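Local structure of general negative regulator of transcription subunit 2 (Saccharomyces cerevisiae, 4BY6) at residues E[92-97]-E[122-127]; E[108-113]-E[176-181]; E[115-120]-E[143-148]; E[136-141]-E[185-190]. The protein acts as a core subunit of the yeast CCR4-NOT complex, required for the integrity of this mRNA deadenylase, whose NOT proteins negatively regulate transcription. All coordinates share one frame; numbering follows the deposited sequence.

Contact 1 of 4, residues E[92-97]-E[122-127]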
# COMPACT_ATOMS: atom_id res chain seq x y z
N PRO E 92 11.80 -17.88 27.98
CA PRO E 92 12.29 -17.31 29.23
C PRO E 92 11.35 -16.22 29.75
O PRO E 92 10.59 -15.62 28.98
CB PRO E 92 13.64 -16.68 28.85
CG PRO E 92 13.96 -17.19 27.52
CD PRO E 92 12.69 -17.55 26.85
N CYS E 93 11.44 -15.97 31.04
CA CYS E 93 10.66 -14.94 31.69
C CYS E 93 11.54 -14.28 32.77
O CYS E 93 12.61 -14.79 33.08
CB CYS E 93 9.37 -15.52 32.27
SG CYS E 93 9.66 -16.90 33.33
N PHE E 94 11.11 -13.16 33.34
CA PHE E 94 11.85 -12.55 34.42
C PHE E 94 10.86 -12.23 35.53
O PHE E 94 10.37 -11.09 35.61
CB PHE E 94 12.55 -11.28 33.98
CG PHE E 94 13.69 -11.51 33.03
CD1 PHE E 94 14.97 -11.73 33.49
CD2 PHE E 94 13.48 -11.46 31.66
CE1 PHE E 94 16.02 -11.93 32.62
CE2 PHE E 94 14.53 -11.66 30.77
CZ PHE E 94 15.80 -11.89 31.25
N ASN E 95 10.55 -13.21 36.37
CA ASN E 95 9.50 -13.02 37.35
C ASN E 95 10.02 -12.93 38.76
O ASN E 95 9.23 -12.83 39.69
CB ASN E 95 8.46 -14.14 37.27
CG ASN E 95 7.73 -14.17 35.94
OD1 ASN E 95 7.54 -13.14 35.30
ND2 ASN E 95 7.31 -15.36 35.53
N SER E 96 11.34 -12.98 38.94
CA SER E 96 11.89 -13.04 40.31
C SER E 96 12.91 -11.97 40.65
O SER E 96 14.04 -12.01 40.15
CB SER E 96 12.52 -14.40 40.58
OG SER E 96 13.10 -14.39 41.86
N ILE E 97 12.52 -11.03 41.50
CA ILE E 97 13.44 -10.00 41.96
C ILE E 97 14.68 -10.65 42.60
O ILE E 97 15.80 -10.23 42.36
CB ILE E 97 12.77 -9.06 43.00
CG1 ILE E 97 11.60 -8.29 42.39
CG2 ILE E 97 13.77 -8.10 43.60
CD1 ILE E 97 12.03 -7.15 41.50
N THR E 122 6.95 -3.74 35.75
CA THR E 122 7.29 -5.15 35.79
C THR E 122 8.56 -5.40 36.57
O THR E 122 9.36 -4.48 36.79
CB THR E 122 7.51 -5.70 34.39
OG1 THR E 122 8.65 -5.06 33.81
CG2 THR E 122 6.31 -5.45 33.55
N VAL E 123 8.79 -6.67 36.91
CA VAL E 123 10.02 -7.09 37.58
C VAL E 123 11.28 -6.68 36.80
O VAL E 123 12.26 -6.19 37.38
CB VAL E 123 10.04 -8.64 37.78
CG1 VAL E 123 11.42 -9.12 38.23
CG2 VAL E 123 9.00 -9.05 38.78
N ILE E 124 11.26 -6.85 35.48
CA ILE E 124 12.46 -6.59 34.71
C ILE E 124 12.78 -5.07 34.70
O ILE E 124 13.94 -4.67 34.69
CB ILE E 124 12.34 -7.17 33.28
CG1 ILE E 124 13.69 -7.15 32.56
CG2 ILE E 124 11.32 -6.43 32.47
CD1 ILE E 124 14.81 -7.80 33.38
N GLN E 125 11.76 -4.21 34.77
CA GLN E 125 12.04 -2.78 34.83
C GLN E 125 12.75 -2.45 36.15
O GLN E 125 13.76 -1.74 36.16
CB GLN E 125 10.76 -1.95 34.69
CG GLN E 125 11.00 -0.44 34.65
CD GLN E 125 9.73 0.37 34.43
OE1 GLN E 125 8.75 0.24 35.17
NE2 GLN E 125 9.75 1.20 33.41
N GLU E 126 12.25 -3.00 37.25
CA GLU E 126 12.89 -2.81 38.54
C GLU E 126 14.33 -3.39 38.59
O GLU E 126 15.24 -2.81 39.19
CB GLU E 126 12.05 -3.42 39.65
CG GLU E 126 12.62 -3.22 41.04
CD GLU E 126 12.44 -1.80 41.56
OE1 GLU E 126 11.66 -1.02 40.95
OE2 GLU E 126 13.09 -1.46 42.56
N LEU E 127 14.52 -4.55 37.98
CA LEU E 127 15.84 -5.16 38.04
C LEU E 127 16.85 -4.35 37.20
O LEU E 127 17.99 -4.12 37.62
CB LEU E 127 15.76 -6.62 37.58
CG LEU E 127 15.10 -7.61 38.54
CD1 LEU E 127 15.33 -9.02 38.05
CD2 LEU E 127 15.58 -7.49 39.99
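Ile124 lays its CD1 methyl over one face of the Phe94 ring. Ile124 CD1 is 4.1 Å from the Phe94 ring centroid and 20° off the ring normal, a CH-pi contact. Ile124 CG1 runs anti to the backbone N (chi1 -168°), which carries CD1 out to the ring. Val123 meets the backbone of the loop instead: its CB is 3.3 Å from Phe94 O. Farther along, Ile97 CD1 fits between two branches of the helix, 3.9 Å from both Val123 CG1 and Leu127 CD2. Glu126 CG is 4.0 Å from Ile97 CD1. Leu127 also brings CD2 to within 3.6 Å of Ile97 O. No hydrogen bond joins the two segments. The contact packs an irregular loop on the first turn of helix 123-134, within the C-terminal NOT-box region of the CNOT2/3/5 family. Thr122 is the N-cap of that helix, and its OG1 accepts a weak bond from Gln125 N. On the loop side, Asp100 and Asn99 bind Ser96 through its N and OG. Helix 101-104 backs the apolar cluster through Val104, which touches Ile124 and Leu127. Another protein chain hydrogen-bonds Phe94 O, Asn95 OD1 and Ile124 N.

Contact 2 of 4, residues E[108-113]-E[176-181]; sequences QDETLF and WEKCQR
Glu110 and the indole of Trp176 make the close part of this contact. The aliphatic part of Glu110 does the touching: its CG is 3.4 Å from Trp176 NE1. The approach to the ring is oblique, and the carboxylate and indole planes are 40° apart. The six-membered ring of the indole meets the helix backbone, with Trp176 CZ2 3.5 Å from Glu110 O. One turn on, Phe113 CB is a looser neighbour at 4.5 Å from Trp176 CH2. Trp176 has left-handed backbone angles (phi 49°, psi 60°). Together with Glu177 it forms a G1 beta bulge against strand 163-172, where strand 177-186 begins.

The other side is looser, and Lys178 there is exposed. Lys178 sends an extended chain from the strand towards the start of the helix. Lys178 NZ stops 4.0 Å from Asp109 OD2, too far for a salt bridge, and 4.9 Å from Glu110 OE1. The two acids probably give the lysine only a diffuse electrostatic attraction. Asp109 has a firmer partner in Arg135, a salt bridge through OD1, and its OD2 takes a weak hydrogen bond from Trp137 NE1. No hydrogen bond crosses between the segments.

Phe171 of strand 163-172 links both aromatic residues, stacking with Phe113 and meeting Trp176 edge-to-face. Phe113 also touches Leu132 of helix 123-134. An aromatic side chain of another protein packs against Trp176. The contact thus sets the first turn of helix 109-118 against the start of strand 177-186, beside strand 163-172.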
# COMPACT_ATOMS: atom_id res chain seq x y z
N GLN E 108 24.58 -5.76 28.71
CA GLN E 108 25.20 -4.45 28.61
C GLN E 108 24.23 -3.30 28.93
O GLN E 108 22.99 -3.46 28.84
CB GLN E 108 25.80 -4.28 27.23
CG GLN E 108 26.73 -5.41 26.87
CD GLN E 108 27.45 -5.14 25.57
OE1 GLN E 108 27.54 -3.99 25.13
NE2 GLN E 108 27.94 -6.19 24.94
N ASP E 109 24.78 -2.13 29.24
CA ASP E 109 23.97 -0.98 29.63
C ASP E 109 22.81 -0.77 28.65
O ASP E 109 21.65 -0.67 29.08
CB ASP E 109 24.82 0.31 29.67
CG ASP E 109 25.89 0.31 30.77
OD1 ASP E 109 25.86 -0.56 31.69
OD2 ASP E 109 26.79 1.19 30.69
N GLU E 110 23.12 -0.73 27.35
CA GLU E 110 22.08 -0.50 26.35
C GLU E 110 20.96 -1.51 26.46
O GLU E 110 19.79 -1.14 26.41
CB GLU E 110 22.64 -0.53 24.94
CG GLU E 110 23.02 0.81 24.40
CD GLU E 110 24.49 1.02 24.44
OE1 GLU E 110 25.13 0.46 25.38
OE2 GLU E 110 25.01 1.73 23.55
N THR E 111 21.30 -2.79 26.63
CA THR E 111 20.25 -3.79 26.76
C THR E 111 19.33 -3.52 27.96
O THR E 111 18.10 -3.65 27.84
CB THR E 111 20.85 -5.20 26.83
OG1 THR E 111 21.42 -5.49 25.55
CG2 THR E 111 19.79 -6.26 27.14
N LEU E 112 19.92 -3.10 29.08
CA LEU E 112 19.15 -2.72 30.26
C LEU E 112 18.24 -1.50 29.98
O LEU E 112 17.06 -1.46 30.41
CB LEU E 112 20.08 -2.40 31.43
CG LEU E 112 21.14 -3.41 31.86
CD1 LEU E 112 22.04 -2.76 32.90
CD2 LEU E 112 20.48 -4.65 32.41
N PHE E 113 18.77 -0.52 29.25
CA PHE E 113 17.97 0.63 28.86
C PHE E 113 16.75 0.18 28.05
O PHE E 113 15.62 0.62 28.29
CB PHE E 113 18.79 1.62 28.05
CG PHE E 113 19.83 2.35 28.83
CD1 PHE E 113 19.61 2.67 30.17
CD2 PHE E 113 21.02 2.75 28.23
CE1 PHE E 113 20.56 3.38 30.88
CE2 PHE E 113 21.98 3.46 28.94
CZ PHE E 113 21.77 3.76 30.26
N TRP E 176 19.39 6.17 20.26
CA TRP E 176 20.25 5.10 20.74
C TRP E 176 21.70 5.60 20.76
O TRP E 176 22.58 5.10 20.07
CB TRP E 176 20.10 3.84 19.88
CG TRP E 176 20.18 2.64 20.72
CD1 TRP E 176 21.18 1.71 20.74
CD2 TRP E 176 19.24 2.25 21.73
NE1 TRP E 176 20.91 0.75 21.69
CE2 TRP E 176 19.72 1.06 22.32
CE3 TRP E 176 18.03 2.77 22.18
CZ2 TRP E 176 19.04 0.40 23.33
CZ3 TRP E 176 17.36 2.12 23.18
CH2 TRP E 176 17.86 0.95 23.75
N GLU E 177 21.92 6.64 21.54
CA GLU E 177 23.21 7.29 21.60
C GLU E 177 23.46 7.76 23.01
O GLU E 177 22.51 8.17 23.71
CB GLU E 177 23.27 8.48 20.67
CG GLU E 177 23.52 8.16 19.25
CD GLU E 177 23.64 9.44 18.45
OE1 GLU E 177 23.43 10.51 19.06
OE2 GLU E 177 23.95 9.36 17.25
N LYS E 178 24.72 7.74 23.42
CA LYS E 178 25.14 8.43 24.63
C LYS E 178 25.48 9.84 24.19
O LYS E 178 26.02 10.04 23.11
CB LYS E 178 26.31 7.73 25.30
CG LYS E 178 26.00 6.32 25.75
CD LYS E 178 27.18 5.73 26.47
CE LYS E 178 26.92 4.27 26.80
NZ LYS E 178 27.91 3.74 27.77
N CYS E 179 25.09 10.83 24.99
CA CYS E 179 25.24 12.22 24.61
C CYS E 179 25.85 13.02 25.77
O CYS E 179 25.23 13.13 26.84
CB CYS E 179 23.88 12.80 24.17
SG CYS E 179 23.87 14.60 23.86
N GLN E 180 27.05 13.56 25.58
CA GLN E 180 27.69 14.34 26.65
C GLN E 180 27.10 15.76 26.73
O GLN E 180 26.76 16.38 25.72
CB GLN E 180 29.20 14.38 26.45
CG GLN E 180 29.77 15.79 26.26
CD GLN E 180 30.05 16.49 27.58
OE1 GLN E 180 29.97 17.72 27.68
NE2 GLN E 180 30.39 15.70 28.61
N ARG E 181 27.01 16.26 27.96
CA ARG E 181 26.35 17.53 28.25
C ARG E 181 26.87 18.16 29.55
O ARG E 181 27.03 17.46 30.56
CB ARG E 181 24.86 17.29 28.35
CG ARG E 181 24.02 18.50 28.29
CD ARG E 181 22.59 18.16 28.62
NE ARG E 181 22.02 17.09 27.80
CZ ARG E 181 21.42 17.28 26.64
NH1 ARG E 181 21.34 18.51 26.13
NH2 ARG E 181 20.90 16.24 25.97

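Contact 3 of 4, residues E[115-120]-E[143-148]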
# COMPACT_ATOMS: atom_id res chain seq x y z
N LEU E 115 15.22 -2.79 27.94
CA LEU E 115 14.25 -3.42 28.83
C LEU E 115 13.50 -2.41 29.71
O LEU E 115 12.28 -2.45 29.80
CB LEU E 115 14.96 -4.44 29.71
CG LEU E 115 15.37 -5.68 28.95
CD1 LEU E 115 16.29 -6.52 29.84
CD2 LEU E 115 14.12 -6.46 28.52
N PHE E 116 14.25 -1.50 30.33
CA PHE E 116 13.67 -0.49 31.22
C PHE E 116 12.63 0.39 30.51
O PHE E 116 11.63 0.81 31.11
CB PHE E 116 14.79 0.39 31.80
CG PHE E 116 14.30 1.58 32.57
CD1 PHE E 116 14.03 1.49 33.92
CD2 PHE E 116 14.12 2.81 31.94
CE1 PHE E 116 13.59 2.59 34.65
CE2 PHE E 116 13.69 3.93 32.65
CZ PHE E 116 13.42 3.82 34.01
N TYR E 117 12.86 0.67 29.24
CA TYR E 117 11.93 1.49 28.47
C TYR E 117 10.87 0.65 27.77
O TYR E 117 9.96 1.22 27.18
CB TYR E 117 12.68 2.31 27.43
CG TYR E 117 13.34 3.53 27.98
CD1 TYR E 117 12.60 4.66 28.32
CD2 TYR E 117 14.72 3.58 28.15
CE1 TYR E 117 13.20 5.80 28.81
CE2 TYR E 117 15.34 4.72 28.66
CZ TYR E 117 14.57 5.83 28.98
OH TYR E 117 15.18 6.97 29.48
N LYS E 118 10.98 -0.68 27.80
CA LYS E 118 10.00 -1.49 27.07
C LYS E 118 8.95 -2.18 27.95
O LYS E 118 7.86 -2.51 27.48
CB LYS E 118 10.69 -2.56 26.22
CG LYS E 118 9.85 -2.99 25.03
CD LYS E 118 10.22 -4.38 24.51
CE LYS E 118 9.30 -4.81 23.37
NZ LYS E 118 9.85 -5.99 22.63
N HIS E 119 9.27 -2.37 29.23
CA HIS E 119 8.37 -3.10 30.13
C HIS E 119 8.05 -2.35 31.43
O HIS E 119 8.50 -2.75 32.51
CB HIS E 119 8.96 -4.47 30.44
CG HIS E 119 9.23 -5.27 29.21
ND1 HIS E 119 8.23 -5.89 28.49
CD2 HIS E 119 10.38 -5.52 28.53
CE1 HIS E 119 8.75 -6.50 27.44
NE2 HIS E 119 10.05 -6.29 27.44
N PRO E 120 7.25 -1.29 31.34
CA PRO E 120 6.93 -0.54 32.56
C PRO E 120 6.13 -1.39 33.56
O PRO E 120 5.35 -2.25 33.13
CB PRO E 120 6.11 0.66 32.04
CG PRO E 120 5.51 0.19 30.75
CD PRO E 120 6.57 -0.73 30.15
N LEU E 143 12.88 14.24 33.19
CA LEU E 143 13.29 14.00 31.81
C LEU E 143 13.05 12.53 31.42
O LEU E 143 13.04 12.21 30.24
CB LEU E 143 14.76 14.34 31.62
CG LEU E 143 15.19 15.80 31.59
CD1 LEU E 143 16.74 15.90 31.56
CD2 LEU E 143 14.57 16.46 30.39
N LYS E 144 12.88 11.66 32.42
CA LYS E 144 12.77 10.21 32.21
C LYS E 144 13.91 9.75 31.33
O LYS E 144 13.74 9.15 30.27
CB LYS E 144 11.41 9.86 31.64
CG LYS E 144 10.31 10.60 32.41
CD LYS E 144 9.05 9.79 32.62
CE LYS E 144 8.25 10.38 33.77
NZ LYS E 144 7.17 9.47 34.27
N ALA E 145 15.11 10.07 31.78
CA ALA E 145 16.30 9.75 31.04
C ALA E 145 17.42 9.43 32.02
O ALA E 145 17.49 10.06 33.08
CB ALA E 145 16.68 10.90 30.18
N TRP E 146 18.27 8.48 31.67
CA TRP E 146 19.41 8.12 32.52
C TRP E 146 20.66 8.94 32.18
O TRP E 146 20.97 9.18 31.00
CB TRP E 146 19.75 6.64 32.40
CG TRP E 146 18.73 5.68 32.92
CD1 TRP E 146 17.64 5.20 32.26
CD2 TRP E 146 18.74 5.03 34.19
NE1 TRP E 146 16.95 4.31 33.05
CE2 TRP E 146 17.61 4.19 34.24
CE3 TRP E 146 19.58 5.10 35.30
CZ2 TRP E 146 17.31 3.41 35.35
CZ3 TRP E 146 19.29 4.33 36.39
CH2 TRP E 146 18.16 3.50 36.41
N LEU E 147 21.40 9.33 33.22
CA LEU E 147 22.65 10.05 33.03
C LEU E 147 23.71 9.46 33.91
O LEU E 147 23.40 8.88 34.94
CB LEU E 147 22.47 11.53 33.37
CG LEU E 147 21.87 11.80 34.74
CD1 LEU E 147 22.91 11.89 35.80
CD2 LEU E 147 21.18 13.11 34.66
N THR E 148 24.97 9.64 33.53
CA THR E 148 26.04 9.25 34.44
C THR E 148 27.19 10.20 34.31
O THR E 148 27.34 10.84 33.28
CB THR E 148 26.52 7.78 34.23
OG1 THR E 148 27.67 7.54 35.05
CG2 THR E 148 26.91 7.53 32.79
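Phe116 and Trp146 form the aromatic part of the contact, a T-shaped pair. The edge of the indole points at the face of the phenyl ring. The planes stand at 75°, and the phenyl and five-membered ring centroids are 4.6 Å apart. Trp146 NE1 leads, 3.3 Å from Phe116 CE2 and displaced from the ring centre towards its rim. Phe116 CG is anti to the backbone N (chi1 172°), and this directs the ring from the helix to the strand. Tyr139 meets both rings and extends the cluster. An aromatic side chain of another protein also meets Phe116 edge-to-face.

One hydrogen bond crosses the contact. Tyr117 OH donates to Lys144 O at 2.7 Å. The donor is tilted 35° from the carbonyl plane, and the oxygen lies at the edge of the tyrosine ring. Tyr117 OH is also 3.4 Å from Ala145 CA. Lys144 and Ala145 form a G1 beta bulge against His140, so the phenol binds the backbone at that irregularity.

Apolar packing fills in around these two interactions. Trp146 CZ2 is 3.9 Å from Phe116 CE1, and Trp146 CD1 is 4.3 Å from Tyr117 CE2. Leu132 of helix 123-134 packs on Trp146 as well.

These contacts join helix 109-118 to strand 145-149. Helices set against a strongly curved antiparallel sheet are the pattern of the NOT-box domain, whose sheet belongs to the SH3-like class.

Contact 4 of 4, residues E[136-141]-E[185-190]; sequences NWRYHK and LFYNAI
The His140 ring has Ala189 O over one face, 3.8 Å above its plane and offset towards the rim. At its edge stands Leu185 CD1, 4.1 Å from His140 CD2. Ile190 CG2 approaches the ring obliquely, and Ala189 CB is 3.6 Å from His140 NE2. His140 ND1 accepts from Leu143 N, which ties the imidazole to its own turn. The second flat group is the Arg138 guanidinium. Tyr187 CE1 is at its edge, near its plane. Ile190 CD1 comes in obliquely, 3.6 Å from Arg138 NE. The arginine chain bends at chi2 and chi3 to pass beside the isoleucine. Its NH2 has a long, weak ion pair with Glu164, which also binds Tyr187 OH.

Lys141 supplies both hydrogen bonds across the contact. Lys141 N gives a nearly straight bond to Ala189 O (2.7 Å, 178° at the hydrogen). Its extended side chain runs alongside Ala189 O. Lys141 NZ donates to Asn188 O at 2.7 Å, from above the plane of the Asn188 carbonyl. Lys141 thus grips two successive carbonyls of the 3-10 turn. A CA-H...O contact adds to this, with Ile190 CA 3.2 Å from Tyr139 O.

His140 and Ile190 make a single beta bridge, and Tyr139 pairs onward with Met191. The chain leaves strand 177-186, makes a 3-10 turn at 187-189 and then meets the sheet's first strand, 138-140. This is consistent with closure of an SH3-like barrel. On its other side strand 138-140 pairs with strand 145-149.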
# COMPACT_ATOMS: atom_id res chain seq x y z
N ASN E 136 26.46 2.91 38.48
CA ASN E 136 26.61 4.35 38.67
C ASN E 136 25.87 5.21 37.61
O ASN E 136 26.31 6.32 37.28
CB ASN E 136 28.09 4.71 38.73
CG ASN E 136 28.32 6.02 39.43
OD1 ASN E 136 27.56 6.38 40.33
ND2 ASN E 136 29.34 6.77 39.01
N TRP E 137 24.76 4.70 37.08
CA TRP E 137 23.83 5.52 36.32
C TRP E 137 22.81 6.08 37.29
O TRP E 137 22.41 5.40 38.23
CB TRP E 137 23.11 4.70 35.24
CG TRP E 137 23.95 4.41 34.07
CD1 TRP E 137 24.77 3.33 33.90
CD2 TRP E 137 24.07 5.19 32.88
NE1 TRP E 137 25.40 3.39 32.68
CE2 TRP E 137 24.98 4.53 32.03
CE3 TRP E 137 23.49 6.39 32.45
CZ2 TRP E 137 25.33 5.02 30.77
CZ3 TRP E 137 23.84 6.88 31.20
CH2 TRP E 137 24.75 6.19 30.37
N ARG E 138 22.36 7.29 37.06
CA ARG E 138 21.29 7.85 37.86
C ARG E 138 20.11 8.19 36.94
O ARG E 138 20.30 8.60 35.80
CB ARG E 138 21.77 9.08 38.62
CG ARG E 138 22.59 8.79 39.87
CD ARG E 138 23.93 9.55 39.81
NE ARG E 138 24.04 10.77 40.62
CZ ARG E 138 25.05 11.64 40.52
NH1 ARG E 138 26.03 11.42 39.65
NH2 ARG E 138 25.10 12.73 41.30
N TYR E 139 18.90 7.99 37.44
CA TYR E 139 17.69 8.22 36.64
C TYR E 139 17.04 9.58 36.91
O TYR E 139 16.65 9.89 38.03
CB TYR E 139 16.67 7.10 36.90
CG TYR E 139 15.38 7.29 36.17
CD1 TYR E 139 15.31 7.09 34.79
CD2 TYR E 139 14.23 7.65 36.84
CE1 TYR E 139 14.13 7.27 34.11
CE2 TYR E 139 13.04 7.82 36.16
CZ TYR E 139 13.00 7.63 34.80
OH TYR E 139 11.80 7.79 34.13
N HIS E 140 16.92 10.41 35.87
CA HIS E 140 16.27 11.71 35.99
C HIS E 140 14.76 11.59 35.91
O HIS E 140 14.23 11.13 34.90
CB HIS E 140 16.78 12.66 34.92
CG HIS E 140 16.47 14.10 35.19
ND1 HIS E 140 15.32 14.71 34.72
CD2 HIS E 140 17.14 15.04 35.89
CE1 HIS E 140 15.31 15.98 35.11
NE2 HIS E 140 16.40 16.21 35.82
N LYS E 141 14.08 12.04 36.96
CA LYS E 141 12.64 11.84 37.11
C LYS E 141 11.76 12.56 36.10
O LYS E 141 10.81 11.96 35.57
CB LYS E 141 12.20 12.28 38.50
CG LYS E 141 12.82 11.50 39.63
CD LYS E 141 12.53 12.25 40.89
CE LYS E 141 13.15 11.62 42.10
NZ LYS E 141 12.90 12.55 43.22
N LEU E 185 22.47 20.07 37.62
CA LEU E 185 21.68 18.92 38.03
C LEU E 185 21.17 19.06 39.45
O LEU E 185 21.95 19.26 40.38
CB LEU E 185 22.55 17.68 37.94
CG LEU E 185 21.91 16.45 38.53
CD1 LEU E 185 20.70 16.08 37.68
CD2 LEU E 185 22.96 15.36 38.54
N PHE E 186 19.86 18.92 39.62
CA PHE E 186 19.25 19.05 40.93
C PHE E 186 19.02 17.69 41.55
O PHE E 186 18.41 16.83 40.93
CB PHE E 186 17.92 19.80 40.84
CG PHE E 186 18.10 21.28 40.78
CD1 PHE E 186 18.34 21.93 39.58
CD2 PHE E 186 18.06 22.04 41.95
CE1 PHE E 186 18.52 23.31 39.53
CE2 PHE E 186 18.24 23.41 41.90
CZ PHE E 186 18.47 24.04 40.69
N TYR E 187 19.50 17.51 42.79
CA TYR E 187 19.45 16.20 43.42
C TYR E 187 18.03 15.69 43.69
O TYR E 187 17.82 14.48 43.66
CB TYR E 187 20.23 16.23 44.73
CG TYR E 187 21.71 16.57 44.59
CD1 TYR E 187 22.58 15.74 43.89
CD2 TYR E 187 22.23 17.72 45.17
CE1 TYR E 187 23.93 16.06 43.78
CE2 TYR E 187 23.57 18.04 45.06
CZ TYR E 187 24.42 17.21 44.36
OH TYR E 187 25.78 17.52 44.26
N ASN E 188 17.07 16.57 43.96
CA ASN E 188 15.67 16.14 44.12
C ASN E 188 15.07 15.53 42.81
O ASN E 188 13.97 14.98 42.81
CB ASN E 188 14.77 17.28 44.66
CG ASN E 188 14.55 18.42 43.67
OD1 ASN E 188 15.09 18.45 42.57
ND2 ASN E 188 13.73 19.38 44.08
N ALA E 189 15.80 15.66 41.71
CA ALA E 189 15.30 15.26 40.41
C ALA E 189 15.85 13.90 39.95
O ALA E 189 15.40 13.35 38.93
CB ALA E 189 15.65 16.33 39.38
N ILE E 190 16.80 13.34 40.69
CA ILE E 190 17.34 12.06 40.28
C ILE E 190 17.12 11.03 41.37
O ILE E 190 17.02 11.37 42.55
CB ILE E 190 18.84 12.14 39.93
CG1 ILE E 190 19.61 12.83 41.04
CG2 ILE E 190 19.07 12.90 38.63
CD1 ILE E 190 21.12 12.83 40.78

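How the contacts relate
Contacts 2, 3 and 4 share one curved sheet and one aromatic core. Contacts 2 and 3 use successive parts of helix 109-118, with centres about 10 Å apart. They meet where Phe113 CE1 lies 3.6 Å from Trp146 CG. Contacts 3 and 4 are joined by paired strands, with Ala145 O 2.9 Å from His140 N. Trp137 of contact 4 packs on Phe113 of contact 2. Contact 1 stands apart from the sheet, its centre about 23 Å from that of contact 4. It connects to contact 3 through Gln125 NE2, 3.0 Å from Phe116 O. A glycerol, probably from crystallisation, binds Glu126 in contact 1. Another protein chain reaches all four contacts.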